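Local coordinates for protein five-membered-cyclitol-phosphate synthase (Streptomyces citricolor, PDB 6K96) that belongs to the myo-inositol-1-phosphate synthase family and binds nicotinamide-adenine-dinucleotide at the strand ends of a Rossmann-type domain, at residues 153-159 with 178-184; 124-128 with 307-312; 100-106 with 138-143. All coordinates share one frame; numbering follows the deposited sequence.

All three contacts belong to the Rossmann-type domain, whose parallel sheet has the strand order 3-2-1-4-5-6. Contacts 1 and 2 are neighbours, their centres about 13 Å apart: strands 127-130 and 153-156 lie side by side, and Leu128 N probably hydrogen-bonds to Ala153 O (2.7 Å). Contact 3, its centre about 16 Å from that of contact 1, meets it where the Phe154 ring packs against helix 137-149, with Phe154 CE1 3.5 Å from Tyr143 C. Contacts 1 and 3 reach opposite ends of NAD, contact 1 the nicotinamide and contact 3 the adenine. Contact 2, its centre about 21 Å from that of contact 3, packs helix 292-313 on strand 127-130.

Contact 1: residues 153-159 with 178-184; sequences AFVNCTP and PLIGDDL. With NAD (nicotinamide-adenine-dinucleotide), chain G.
Phe154 and Val155 pair in parallel with Leu179 and Ile180: Phe154 N donates to Pro178 O, Ile180 N to Phe154 O and Asn156 N to Ile180 O, the last two at 2.8 Å. Past a cis Gly181-Asp182 peptide the two segments stay joined, Asp183 N bonding to Asn156 O and Leu184 N to Cys157 O.

On one face of the sheet Leu179 CD1 lies alongside Phe154, 3.7 Å from its CB; on the other, Val155 CG2 meets Ile180 CB. Asn156 works in two directions. With CG anti to the backbone N (chi1 -176°), its ND2 reaches Asp182 OD1 at 3.0 Å, the acceptor near the amide plane but approached from above the carboxylate. Its OD1 takes the Thr158 N-H at 2.8 Å, closing an Asx turn. Asp182 is also held by Ala163 N and Arg164, while Asp183 pairs with Lys327. Cys157 CB packs on Leu184 CG at 3.8 Å, and Leu184 O comes within 3.3 Å of NAD C5N.

These are the two strands of a beta-alpha-beta unit joined through helix 166-174. Strand 127-130 flanks strand 153-156 in the sheet, helix 137-149 packs over Phe154, and helix 292-313 lies against Ile180 and Leu184.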
loop_
_atom_site.group_PDB
_atom_site.type_symbol
_atom_site.label_atom_id
_atom_site.label_comp_id
_atom_site.label_asym_id
_atom_site.label_seq_id
_atom_site.Cartn_x
_atom_site.Cartn_y
_atom_site.Cartn_z
ATOM N N ALA B 153 -33.892 -18.401 23.898
ATOM C CA ALA B 153 -32.793 -17.402 24.028
ATOM C C ALA B 153 -32.741 -16.515 22.761
ATOM O O ALA B 153 -32.962 -17.039 21.646
ATOM C CB ALA B 153 -31.457 -18.095 24.282
ATOM N N PHE B 154 -32.439 -15.227 22.919
ATOM C CA PHE B 154 -32.365 -14.255 21.800
ATOM C C PHE B 154 -30.957 -13.660 21.659
ATOM O O PHE B 154 -30.407 -13.147 22.662
ATOM C CB PHE B 154 -33.302 -13.082 22.055
ATOM C CG PHE B 154 -33.589 -12.259 20.833
ATOM C CD1 PHE B 154 -34.409 -12.755 19.832
ATOM C CD2 PHE B 154 -33.087 -10.976 20.710
ATOM C CE1 PHE B 154 -34.731 -11.968 18.732
ATOM C CE2 PHE B 154 -33.373 -10.214 19.584
ATOM C CZ PHE B 154 -34.199 -10.704 18.602
ATOM N N VAL B 155 -30.443 -13.595 20.424
ATOM C CA VAL B 155 -29.127 -12.960 20.102
ATOM C C VAL B 155 -29.335 -11.822 19.107
ATOM O O VAL B 155 -29.689 -12.107 17.968
ATOM C CB VAL B 155 -28.120 -13.988 19.538
ATOM C CG1 VAL B 155 -26.853 -13.307 19.028
ATOM C CG2 VAL B 155 -27.758 -15.068 20.545
ATOM N N ASN B 156 -28.989 -10.597 19.494
ATOM C CA ASN B 156 -29.080 -9.402 18.613
ATOM C C ASN B 156 -27.725 -9.076 17.941
ATOM O O ASN B 156 -26.869 -8.396 18.591
ATOM C CB ASN B 156 -29.597 -8.206 19.408
ATOM C CG ASN B 156 -29.788 -7.019 18.511
ATOM O OD1 ASN B 156 -29.821 -7.166 17.309
ATOM N ND2 ASN B 156 -29.961 -5.852 19.085
ATOM N N CYS B 157 -27.571 -9.409 16.650
ATOM C CA CYS B 157 -26.421 -8.950 15.820
ATOM C C CYS B 157 -26.403 -7.441 15.548
ATOM O O CYS B 157 -25.268 -6.958 15.132
ATOM C CB CYS B 157 -26.426 -9.482 14.395
ATOM S SG CYS B 157 -26.296 -11.259 14.355
ATOM N N THR B 158 -27.551 -6.761 15.643
ATOM C CA THR B 158 -27.764 -5.417 15.026
ATOM C C THR B 158 -27.615 -4.329 16.076
ATOM O O THR B 158 -27.632 -4.661 17.265
ATOM C CB THR B 158 -29.138 -5.270 14.348
ATOM O OG1 THR B 158 -30.140 -5.026 15.324
ATOM C CG2 THR B 158 -29.518 -6.488 13.544
ATOM N N PRO B 159 -27.475 -3.036 15.660
ATOM C CA PRO B 159 -27.433 -1.891 16.584
ATOM C C PRO B 159 -28.793 -1.527 17.217
ATOM O O PRO B 159 -28.832 -0.650 18.095
ATOM C CB PRO B 159 -26.944 -0.686 15.755
ATOM C CG PRO B 159 -26.477 -1.295 14.445
ATOM C CD PRO B 159 -27.271 -2.582 14.274
ATOM N N PRO B 178 -31.918 -16.300 28.348
ATOM C CA PRO B 178 -30.795 -15.439 27.997
ATOM C C PRO B 178 -31.212 -14.459 26.901
ATOM O O PRO B 178 -31.914 -14.840 25.983
ATOM C CB PRO B 178 -29.699 -16.388 27.483
ATOM C CG PRO B 178 -30.239 -17.793 27.664
ATOM C CD PRO B 178 -31.746 -17.654 27.792
ATOM N N LEU B 179 -30.738 -13.222 27.036
ATOM C CA LEU B 179 -30.882 -12.146 26.023
ATOM C C LEU B 179 -29.487 -11.554 25.777
ATOM O O LEU B 179 -28.920 -10.946 26.706
ATOM C CB LEU B 179 -31.883 -11.098 26.539
ATOM C CG LEU B 179 -32.123 -9.872 25.643
ATOM C CD1 LEU B 179 -32.914 -10.237 24.387
ATOM C CD2 LEU B 179 -32.858 -8.769 26.404
ATOM N N ILE B 180 -28.950 -11.726 24.569
ATOM C CA ILE B 180 -27.520 -11.437 24.257
ATOM C C ILE B 180 -27.473 -10.345 23.198
ATOM O O ILE B 180 -27.936 -10.575 22.073
ATOM C CB ILE B 180 -26.792 -12.724 23.820
ATOM C CG1 ILE B 180 -27.033 -13.846 24.838
ATOM C CG2 ILE B 180 -25.312 -12.471 23.569
ATOM C CD1 ILE B 180 -26.545 -13.555 26.243
ATOM N N GLY B 181 -26.938 -9.196 23.572
ATOM C CA GLY B 181 -26.945 -8.016 22.710
ATOM C C GLY B 181 -26.387 -6.811 23.436
ATOM O O GLY B 181 -26.121 -6.918 24.619
ATOM N N ASP B 182 -26.174 -5.719 22.690
ATOM C CA ASP B 182 -26.523 -5.660 21.270
ATOM C C ASP B 182 -25.309 -5.345 20.368
ATOM O O ASP B 182 -24.331 -4.766 20.833
ATOM C CB ASP B 182 -27.585 -4.585 21.009
ATOM C CG ASP B 182 -28.795 -4.720 21.899
ATOM O OD1 ASP B 182 -29.326 -5.832 21.967
ATOM O OD2 ASP B 182 -29.152 -3.735 22.561
ATOM N N ASP B 183 -25.408 -5.729 19.100
ATOM C CA ASP B 183 -24.577 -5.215 17.978
ATOM C C ASP B 183 -23.221 -5.923 17.928
ATOM O O ASP B 183 -22.380 -5.533 18.765
ATOM C CB ASP B 183 -24.399 -3.702 18.100
ATOM C CG ASP B 183 -23.967 -3.056 16.804
ATOM O OD1 ASP B 183 -23.906 -3.773 15.764
ATOM O OD2 ASP B 183 -23.714 -1.828 16.837
ATOM N N LEU B 184 -23.024 -6.850 16.969
ATOM C CA LEU B 184 -21.724 -7.591 16.793
ATOM C C LEU B 184 -20.567 -6.619 16.605
ATOM O O LEU B 184 -20.648 -5.779 15.669
ATOM C CB LEU B 184 -21.722 -8.501 15.566
ATOM C CG LEU B 184 -22.822 -9.542 15.484
ATOM C CD1 LEU B 184 -22.540 -10.470 14.320
ATOM C CD2 LEU B 184 -22.957 -10.299 16.791
HETATM P PA NAD G . -27.887 -9.725 4.848
HETATM O O1A NAD G . -28.381 -8.510 4.163
HETATM O O2A NAD G . -27.004 -10.621 4.025
HETATM O O5B NAD G . -29.001 -10.574 5.576
HETATM C C5B NAD G . -30.259 -9.887 5.764
HETATM C C4B NAD G . -31.385 -10.872 5.591
HETATM O O4B NAD G . -32.612 -10.453 6.276
HETATM C C3B NAD G . -31.787 -11.069 4.126
HETATM O O3B NAD G . -31.978 -12.460 3.896
HETATM C C2B NAD G . -33.124 -10.335 4.060
HETATM O O2B NAD G . -33.732 -10.815 2.896
HETATM C C1B NAD G . -33.693 -10.775 5.413
HETATM N N9A NAD G . -34.870 -10.087 5.907
HETATM C C8A NAD G . -35.184 -8.783 5.613
HETATM N N7A NAD G . -36.246 -8.351 6.255
HETATM C C5A NAD G . -36.642 -9.423 7.048
HETATM C C6A NAD G . -37.708 -9.568 7.960
HETATM N N6A NAD G . -38.555 -8.584 8.238
HETATM N N1A NAD G . -37.814 -10.749 8.628
HETATM C C2A NAD G . -36.933 -11.720 8.322
HETATM N N3A NAD G . -35.909 -11.694 7.472
HETATM C C4A NAD G . -35.798 -10.502 6.856
HETATM O O3 NAD G . -27.060 -9.244 6.114
HETATM P PN NAD G . -25.776 -9.915 6.814
HETATM O O1N NAD G . -26.117 -11.323 7.119
HETATM O O2N NAD G . -24.638 -9.499 5.933
HETATM O O5D NAD G . -25.737 -9.088 8.198
HETATM C C5D NAD G . -26.918 -9.198 9.094
HETATM C C4D NAD G . -26.862 -8.113 10.129
HETATM O O4D NAD G . -25.711 -8.259 10.992
HETATM C C3D NAD G . -26.771 -6.708 9.516
HETATM O O3D NAD G . -27.545 -5.846 10.322
HETATM C C2D NAD G . -25.313 -6.326 9.759
HETATM O O2D NAD G . -25.036 -4.948 9.924
HETATM C C1D NAD G . -25.060 -6.986 11.113
HETATM N N1N NAD G . -23.590 -7.076 11.363
HETATM C C2N NAD G . -22.741 -7.635 10.348
HETATM C C3N NAD G . -21.361 -7.570 10.443
HETATM C C7N NAD G . -20.535 -8.221 9.347
HETATM O O7N NAD G . -21.090 -8.887 8.483
HETATM N N7N NAD G . -19.219 -8.031 9.358
HETATM C C4N NAD G . -20.824 -6.907 11.545
HETATM C C5N NAD G . -21.645 -6.529 12.601
HETATM C C6N NAD G . -23.020 -6.542 12.456
#

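Contact 2: residues 124-128 with 307-312; sequences KAEVL and AAAARR
Ala125 lays its carbonyl O over one face of the Arg311 guanidinium, 4.1 Å above the plane and toward the rim.

Glu126, next in sequence, carries most of the contact. Its backbone O lies 3.3 Å from Arg311 CD, and its CG is 3.4 Å from Arg311 NH1. The side chain leaves with CG anti to the carbonyl carbon (chi1 -74°) and then runs extended, which brings the carboxylate to the helix. There Arg312 grips it side-on with two nitrogens: NH1 bonds to Glu126 OE1 at 2.8 Å and NE to Glu126 OE2 at 3.0 Å, both on syn lone pairs. The two planes are 31° apart, so the fork is not flat. A bend at chi2 turns the Arg312 chain back toward the acid. Arg311 adds a long salt bridge, NH1 to Glu126 OE2 at 3.8 Å, with the planes steeply inclined; its NE donates to Lys151 O. Two arginines around one carboxylate would probably favour its charged form.

Val127 ends the contact with an apolar touch: CG2 sits 3.8 Å from both Ala307 CB and Ala308 CB.

Helix 292-313 thus packs against the sheet where strand 127-130 begins. It also touches strand 5-10 through Ala308 on Ile5, while Leu7 of that strand touches Val127, and it reaches strand 153-156 through Ala307 on Val155.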
loop_
_atom_site.group_PDB
_atom_site.type_symbol
_atom_site.label_atom_id
_atom_site.label_comp_id
_atom_site.label_asym_id
_atom_site.label_seq_id
_atom_site.Cartn_x
_atom_site.Cartn_y
_atom_site.Cartn_z
ATOM N N LYS B 124 -38.434 -26.829 18.714
ATOM C CA LYS B 124 -37.668 -27.019 19.969
ATOM C C LYS B 124 -36.368 -26.211 19.876
ATOM O O LYS B 124 -35.348 -26.659 20.421
ATOM C CB LYS B 124 -37.386 -28.505 20.240
ATOM C CG LYS B 124 -36.669 -28.769 21.568
ATOM C CD LYS B 124 -37.182 -29.947 22.415
ATOM C CE LYS B 124 -36.420 -30.121 23.719
ATOM N NZ LYS B 124 -35.191 -30.926 23.530
ATOM N N ALA B 125 -36.411 -25.051 19.225
ATOM C CA ALA B 125 -35.256 -24.136 19.130
ATOM C C ALA B 125 -34.816 -23.735 20.544
ATOM O O ALA B 125 -35.640 -23.760 21.485
ATOM C CB ALA B 125 -35.630 -22.948 18.276
ATOM N N GLU B 126 -33.531 -23.457 20.696
ATOM C CA GLU B 126 -32.938 -23.050 21.987
ATOM C C GLU B 126 -32.551 -21.586 21.882
ATOM O O GLU B 126 -32.652 -20.864 22.903
ATOM C CB GLU B 126 -31.690 -23.858 22.306
ATOM C CG GLU B 126 -31.950 -25.284 22.737
ATOM C CD GLU B 126 -30.691 -25.959 23.279
ATOM O OE1 GLU B 126 -29.898 -26.509 22.456
ATOM O OE2 GLU B 126 -30.484 -25.927 24.507
ATOM N N VAL B 127 -32.145 -21.183 20.682
ATOM C CA VAL B 127 -31.591 -19.836 20.394
ATOM C C VAL B 127 -32.282 -19.347 19.131
ATOM O O VAL B 127 -32.322 -20.099 18.136
ATOM C CB VAL B 127 -30.064 -19.891 20.202
ATOM C CG1 VAL B 127 -29.499 -18.520 19.883
ATOM C CG2 VAL B 127 -29.335 -20.496 21.393
ATOM N N LEU B 128 -32.769 -18.118 19.153
ATOM C CA LEU B 128 -33.165 -17.413 17.919
ATOM C C LEU B 128 -32.092 -16.367 17.639
ATOM O O LEU B 128 -31.848 -15.543 18.516
ATOM C CB LEU B 128 -34.537 -16.771 18.081
ATOM C CG LEU B 128 -34.925 -15.939 16.862
ATOM C CD1 LEU B 128 -35.182 -16.817 15.677
ATOM C CD2 LEU B 128 -36.114 -15.080 17.129
ATOM N N ALA B 307 -25.255 -18.223 24.580
ATOM C CA ALA B 307 -26.734 -18.279 24.629
ATOM C C ALA B 307 -27.200 -19.659 25.083
ATOM O O ALA B 307 -27.791 -19.753 26.178
ATOM C CB ALA B 307 -27.290 -17.944 23.265
ATOM N N ALA B 308 -26.985 -20.688 24.258
ATOM C CA ALA B 308 -27.517 -22.057 24.473
ATOM C C ALA B 308 -27.050 -22.597 25.822
ATOM O O ALA B 308 -27.922 -23.039 26.591
ATOM C CB ALA B 308 -27.170 -22.966 23.328
ATOM N N ALA B 309 -25.756 -22.524 26.136
ATOM C CA ALA B 309 -25.196 -23.140 27.365
ATOM C C ALA B 309 -25.839 -22.499 28.598
ATOM O O ALA B 309 -26.140 -23.209 29.539
ATOM C CB ALA B 309 -23.700 -23.016 27.406
ATOM N N ALA B 310 -26.119 -21.203 28.524
ATOM C CA ALA B 310 -26.740 -20.396 29.602
ATOM C C ALA B 310 -28.194 -20.826 29.802
ATOM O O ALA B 310 -28.590 -21.047 30.947
ATOM C CB ALA B 310 -26.635 -18.930 29.274
ATOM N N ARG B 311 -28.945 -21.016 28.727
ATOM C CA ARG B 311 -30.334 -21.540 28.812
ATOM C C ARG B 311 -30.348 -22.970 29.402
ATOM O O ARG B 311 -31.266 -23.280 30.189
ATOM C CB ARG B 311 -31.013 -21.448 27.443
ATOM C CG ARG B 311 -32.471 -21.862 27.469
ATOM C CD ARG B 311 -33.084 -21.689 26.097
ATOM N NE ARG B 311 -34.446 -22.202 26.052
ATOM C CZ ARG B 311 -34.774 -23.446 25.732
ATOM N NH1 ARG B 311 -33.866 -24.351 25.412
ATOM N NH2 ARG B 311 -36.035 -23.793 25.744
ATOM N N ARG B 312 -29.400 -23.826 29.014
ATOM C CA ARG B 312 -29.247 -25.223 29.549
ATOM C C ARG B 312 -28.997 -25.155 31.062
ATOM O O ARG B 312 -29.562 -25.976 31.774
ATOM C CB ARG B 312 -28.096 -26.028 28.920
ATOM C CG ARG B 312 -28.056 -26.106 27.400
ATOM C CD ARG B 312 -28.041 -27.528 26.871
ATOM N NE ARG B 312 -28.132 -27.490 25.426
ATOM C CZ ARG B 312 -27.096 -27.457 24.583
ATOM N NH1 ARG B 312 -27.326 -27.400 23.274
ATOM N NH2 ARG B 312 -25.848 -27.467 25.045
#

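Contact 3: residues 100-106 with 138-143; sequences GLTEEDA and WAAIAY. With NAD (nicotinamide-adenine-dinucleotide), chain G.
Leu101 and Tyr143 run alongside one another, pointing opposite ways, and Leu101 CD1 comes to rest over the centre of the tyrosine ring, 4.0 Å from its centroid, in a CH-pi contact. The same methyl touches Ala142 CB. At the far end of the ring Tyr143 OH accepts the Leu101 N-H at 2.9 Å, and that oxygen also lies 3.0 Å from NAD N1A.

Trp138 is sandwiched between the Ala139 methyl on one face and Glu103 on the other. Its CG is tucked between the backbone's N and C (chi1 67°), a torsion that turns the indole toward the loop. Glu103 CA stands over the six-membered ring, 3.5 Å from its centroid, and the extended glutamate side chain continues across the five-membered ring with its carboxylate nearly parallel to the indole, 7° apart. Leu101 O lies near the indole plane, at the edge of its six-membered ring, 3.3 Å from Trp138 CH2. This carbonyl also accepts a hydrogen bond from NAD N6A at 3.2 Å, which places this junction of loop and helix beside the adenine.

The loop follows strand 98-99 and leads into helix 111-122, whose Ile116 backs Leu101 and Tyr143. Helix 137-149 in turn rests on strand 127-130 through Tyr130 and Leu128.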
loop_
_atom_site.group_PDB
_atom_site.type_symbol
_atom_site.label_atom_id
_atom_site.label_comp_id
_atom_site.label_asym_id
_atom_site.label_seq_id
_atom_site.Cartn_x
_atom_site.Cartn_y
_atom_site.Cartn_z
ATOM N N GLY B 100 -41.366 -14.525 7.358
ATOM C CA GLY B 100 -41.097 -13.717 8.562
ATOM C C GLY B 100 -42.261 -12.800 8.896
ATOM O O GLY B 100 -43.282 -12.896 8.221
ATOM N N LEU B 101 -42.068 -11.943 9.901
ATOM C CA LEU B 101 -42.949 -10.809 10.281
ATOM C C LEU B 101 -42.653 -9.634 9.362
ATOM O O LEU B 101 -41.506 -9.175 9.369
ATOM C CB LEU B 101 -42.661 -10.330 11.706
ATOM C CG LEU B 101 -42.796 -11.349 12.832
ATOM C CD1 LEU B 101 -42.179 -10.819 14.121
ATOM C CD2 LEU B 101 -44.238 -11.722 13.059
ATOM N N THR B 102 -43.667 -9.108 8.676
ATOM C CA THR B 102 -43.638 -7.760 8.045
ATOM C C THR B 102 -44.076 -6.731 9.096
ATOM O O THR B 102 -44.669 -7.154 10.092
ATOM C CB THR B 102 -44.562 -7.719 6.840
ATOM O OG1 THR B 102 -45.825 -7.601 7.511
ATOM C CG2 THR B 102 -44.390 -8.920 5.926
ATOM N N GLU B 103 -43.763 -5.447 8.907
ATOM C CA GLU B 103 -43.934 -4.380 9.940
ATOM C C GLU B 103 -45.369 -4.418 10.523
ATOM O O GLU B 103 -45.508 -4.218 11.752
ATOM C CB GLU B 103 -43.573 -3.002 9.356
ATOM C CG GLU B 103 -43.556 -1.874 10.387
ATOM C CD GLU B 103 -42.883 -0.570 9.976
ATOM O OE1 GLU B 103 -42.307 -0.534 8.869
ATOM O OE2 GLU B 103 -42.895 0.389 10.787
ATOM N N GLU B 104 -46.404 -4.674 9.707
ATOM C CA GLU B 104 -47.832 -4.709 10.170
ATOM C C GLU B 104 -48.096 -5.921 11.076
ATOM O O GLU B 104 -48.926 -5.805 11.955
ATOM C CB GLU B 104 -48.866 -4.666 9.038
ATOM C CG GLU B 104 -48.397 -5.155 7.683
ATOM C CD GLU B 104 -47.836 -4.062 6.783
ATOM O OE1 GLU B 104 -48.547 -3.706 5.811
ATOM O OE2 GLU B 104 -46.691 -3.576 7.057
ATOM N N ASP B 105 -47.374 -7.021 10.905
ATOM C CA ASP B 105 -47.464 -8.223 11.781
ATOM C C ASP B 105 -46.633 -8.044 13.061
ATOM O O ASP B 105 -46.441 -9.037 13.764
ATOM C CB ASP B 105 -46.945 -9.486 11.088
ATOM C CG ASP B 105 -47.483 -9.744 9.693
ATOM O OD1 ASP B 105 -48.722 -9.824 9.541
ATOM O OD2 ASP B 105 -46.648 -9.910 8.777
ATOM N N ALA B 106 -46.146 -6.843 13.375
ATOM C CA ALA B 106 -45.361 -6.588 14.609
ATOM C C ALA B 106 -46.119 -7.136 15.832
ATOM O O ALA B 106 -45.540 -7.936 16.617
ATOM C CB ALA B 106 -45.096 -5.099 14.744
ATOM N N TRP B 138 -38.647 -2.022 15.047
ATOM C CA TRP B 138 -39.892 -2.818 15.222
ATOM C C TRP B 138 -39.606 -4.333 15.188
ATOM O O TRP B 138 -40.272 -5.069 15.950
ATOM C CB TRP B 138 -40.964 -2.389 14.191
ATOM C CG TRP B 138 -40.603 -2.714 12.778
ATOM C CD1 TRP B 138 -40.003 -1.895 11.861
ATOM C CD2 TRP B 138 -40.773 -3.990 12.136
ATOM N NE1 TRP B 138 -39.799 -2.570 10.681
ATOM C CE2 TRP B 138 -40.265 -3.859 10.826
ATOM C CE3 TRP B 138 -41.275 -5.232 12.548
ATOM C CZ2 TRP B 138 -40.257 -4.934 9.933
ATOM C CZ3 TRP B 138 -41.272 -6.287 11.661
ATOM C CH2 TRP B 138 -40.765 -6.138 10.374
ATOM N N ALA B 139 -38.689 -4.802 14.327
ATOM C CA ALA B 139 -38.499 -6.253 14.069
ATOM C C ALA B 139 -37.688 -6.858 15.208
ATOM O O ALA B 139 -38.111 -7.885 15.779
ATOM C CB ALA B 139 -37.830 -6.494 12.744
ATOM N N ALA B 140 -36.580 -6.209 15.557
ATOM C CA ALA B 140 -35.704 -6.595 16.684
ATOM C C ALA B 140 -36.586 -6.751 17.934
ATOM O O ALA B 140 -36.527 -7.801 18.594
ATOM C CB ALA B 140 -34.627 -5.543 16.841
ATOM N N ILE B 141 -37.447 -5.770 18.221
ATOM C CA ILE B 141 -38.387 -5.873 19.386
ATOM C C ILE B 141 -39.289 -7.099 19.180
ATOM O O ILE B 141 -39.442 -7.878 20.112
ATOM C CB ILE B 141 -39.200 -4.558 19.544
ATOM C CG1 ILE B 141 -38.472 -3.541 20.426
ATOM C CG2 ILE B 141 -40.610 -4.833 20.039
ATOM C CD1 ILE B 141 -38.079 -4.114 21.762
ATOM N N ALA B 142 -39.870 -7.240 17.983
ATOM C CA ALA B 142 -40.922 -8.228 17.645
ATOM C C ALA B 142 -40.344 -9.629 17.750
ATOM O O ALA B 142 -40.871 -10.393 18.561
ATOM C CB ALA B 142 -41.528 -7.950 16.291
ATOM N N TYR B 143 -39.306 -9.960 16.978
ATOM C CA TYR B 143 -38.645 -11.281 17.075
ATOM C C TYR B 143 -38.212 -11.547 18.517
ATOM O O TYR B 143 -38.191 -12.717 18.938
ATOM C CB TYR B 143 -37.449 -11.402 16.115
ATOM C CG TYR B 143 -37.890 -11.618 14.696
ATOM C CD1 TYR B 143 -38.303 -12.869 14.274
ATOM C CD2 TYR B 143 -37.986 -10.566 13.821
ATOM C CE1 TYR B 143 -38.780 -13.076 12.988
ATOM C CE2 TYR B 143 -38.485 -10.749 12.546
ATOM C CZ TYR B 143 -38.888 -12.000 12.129
ATOM O OH TYR B 143 -39.312 -12.159 10.846
HETATM P PA NAD G . -27.887 -9.725 4.848
HETATM O O1A NAD G . -28.381 -8.510 4.163
HETATM O O2A NAD G . -27.004 -10.621 4.025
HETATM O O5B NAD G . -29.001 -10.574 5.576
HETATM C C5B NAD G . -30.259 -9.887 5.764
HETATM C C4B NAD G . -31.385 -10.872 5.591
HETATM O O4B NAD G . -32.612 -10.453 6.276
HETATM C C3B NAD G . -31.787 -11.069 4.126
HETATM O O3B NAD G . -31.978 -12.460 3.896
HETATM C C2B NAD G . -33.124 -10.335 4.060
HETATM O O2B NAD G . -33.732 -10.815 2.896
HETATM C C1B NAD G . -33.693 -10.775 5.413
HETATM N N9A NAD G . -34.870 -10.087 5.907
HETATM C C8A NAD G . -35.184 -8.783 5.613
HETATM N N7A NAD G . -36.246 -8.351 6.255
HETATM C C5A NAD G . -36.642 -9.423 7.048
HETATM C C6A NAD G . -37.708 -9.568 7.960
HETATM N N6A NAD G . -38.555 -8.584 8.238
HETATM N N1A NAD G . -37.814 -10.749 8.628
HETATM C C2A NAD G . -36.933 -11.720 8.322
HETATM N N3A NAD G . -35.909 -11.694 7.472
HETATM C C4A NAD G . -35.798 -10.502 6.856
HETATM O O3 NAD G . -27.060 -9.244 6.114
HETATM P PN NAD G . -25.776 -9.915 6.814
HETATM O O1N NAD G . -26.117 -11.323 7.119
HETATM O O2N NAD G . -24.638 -9.499 5.933
HETATM O O5D NAD G . -25.737 -9.088 8.198
HETATM C C5D NAD G . -26.918 -9.198 9.094
HETATM C C4D NAD G . -26.862 -8.113 10.129
HETATM O O4D NAD G . -25.711 -8.259 10.992
HETATM C C3D NAD G . -26.771 -6.708 9.516
HETATM O O3D NAD G . -27.545 -5.846 10.322
HETATM C C2D NAD G . -25.313 -6.326 9.759
HETATM O O2D NAD G . -25.036 -4.948 9.924
HETATM C C1D NAD G . -25.060 -6.986 11.113
HETATM N N1N NAD G . -23.590 -7.076 11.363
HETATM C C2N NAD G . -22.741 -7.635 10.348
HETATM C C3N NAD G . -21.361 -7.570 10.443
HETATM C C7N NAD G . -20.535 -8.221 9.347
HETATM O O7N NAD G . -21.090 -8.887 8.483
HETATM N N7N NAD G . -19.219 -8.031 9.358
HETATM C C4N NAD G . -20.824 -6.907 11.545
HETATM C C5N NAD G . -21.645 -6.529 12.601
HETATM C C6N NAD G . -23.020 -6.542 12.456
#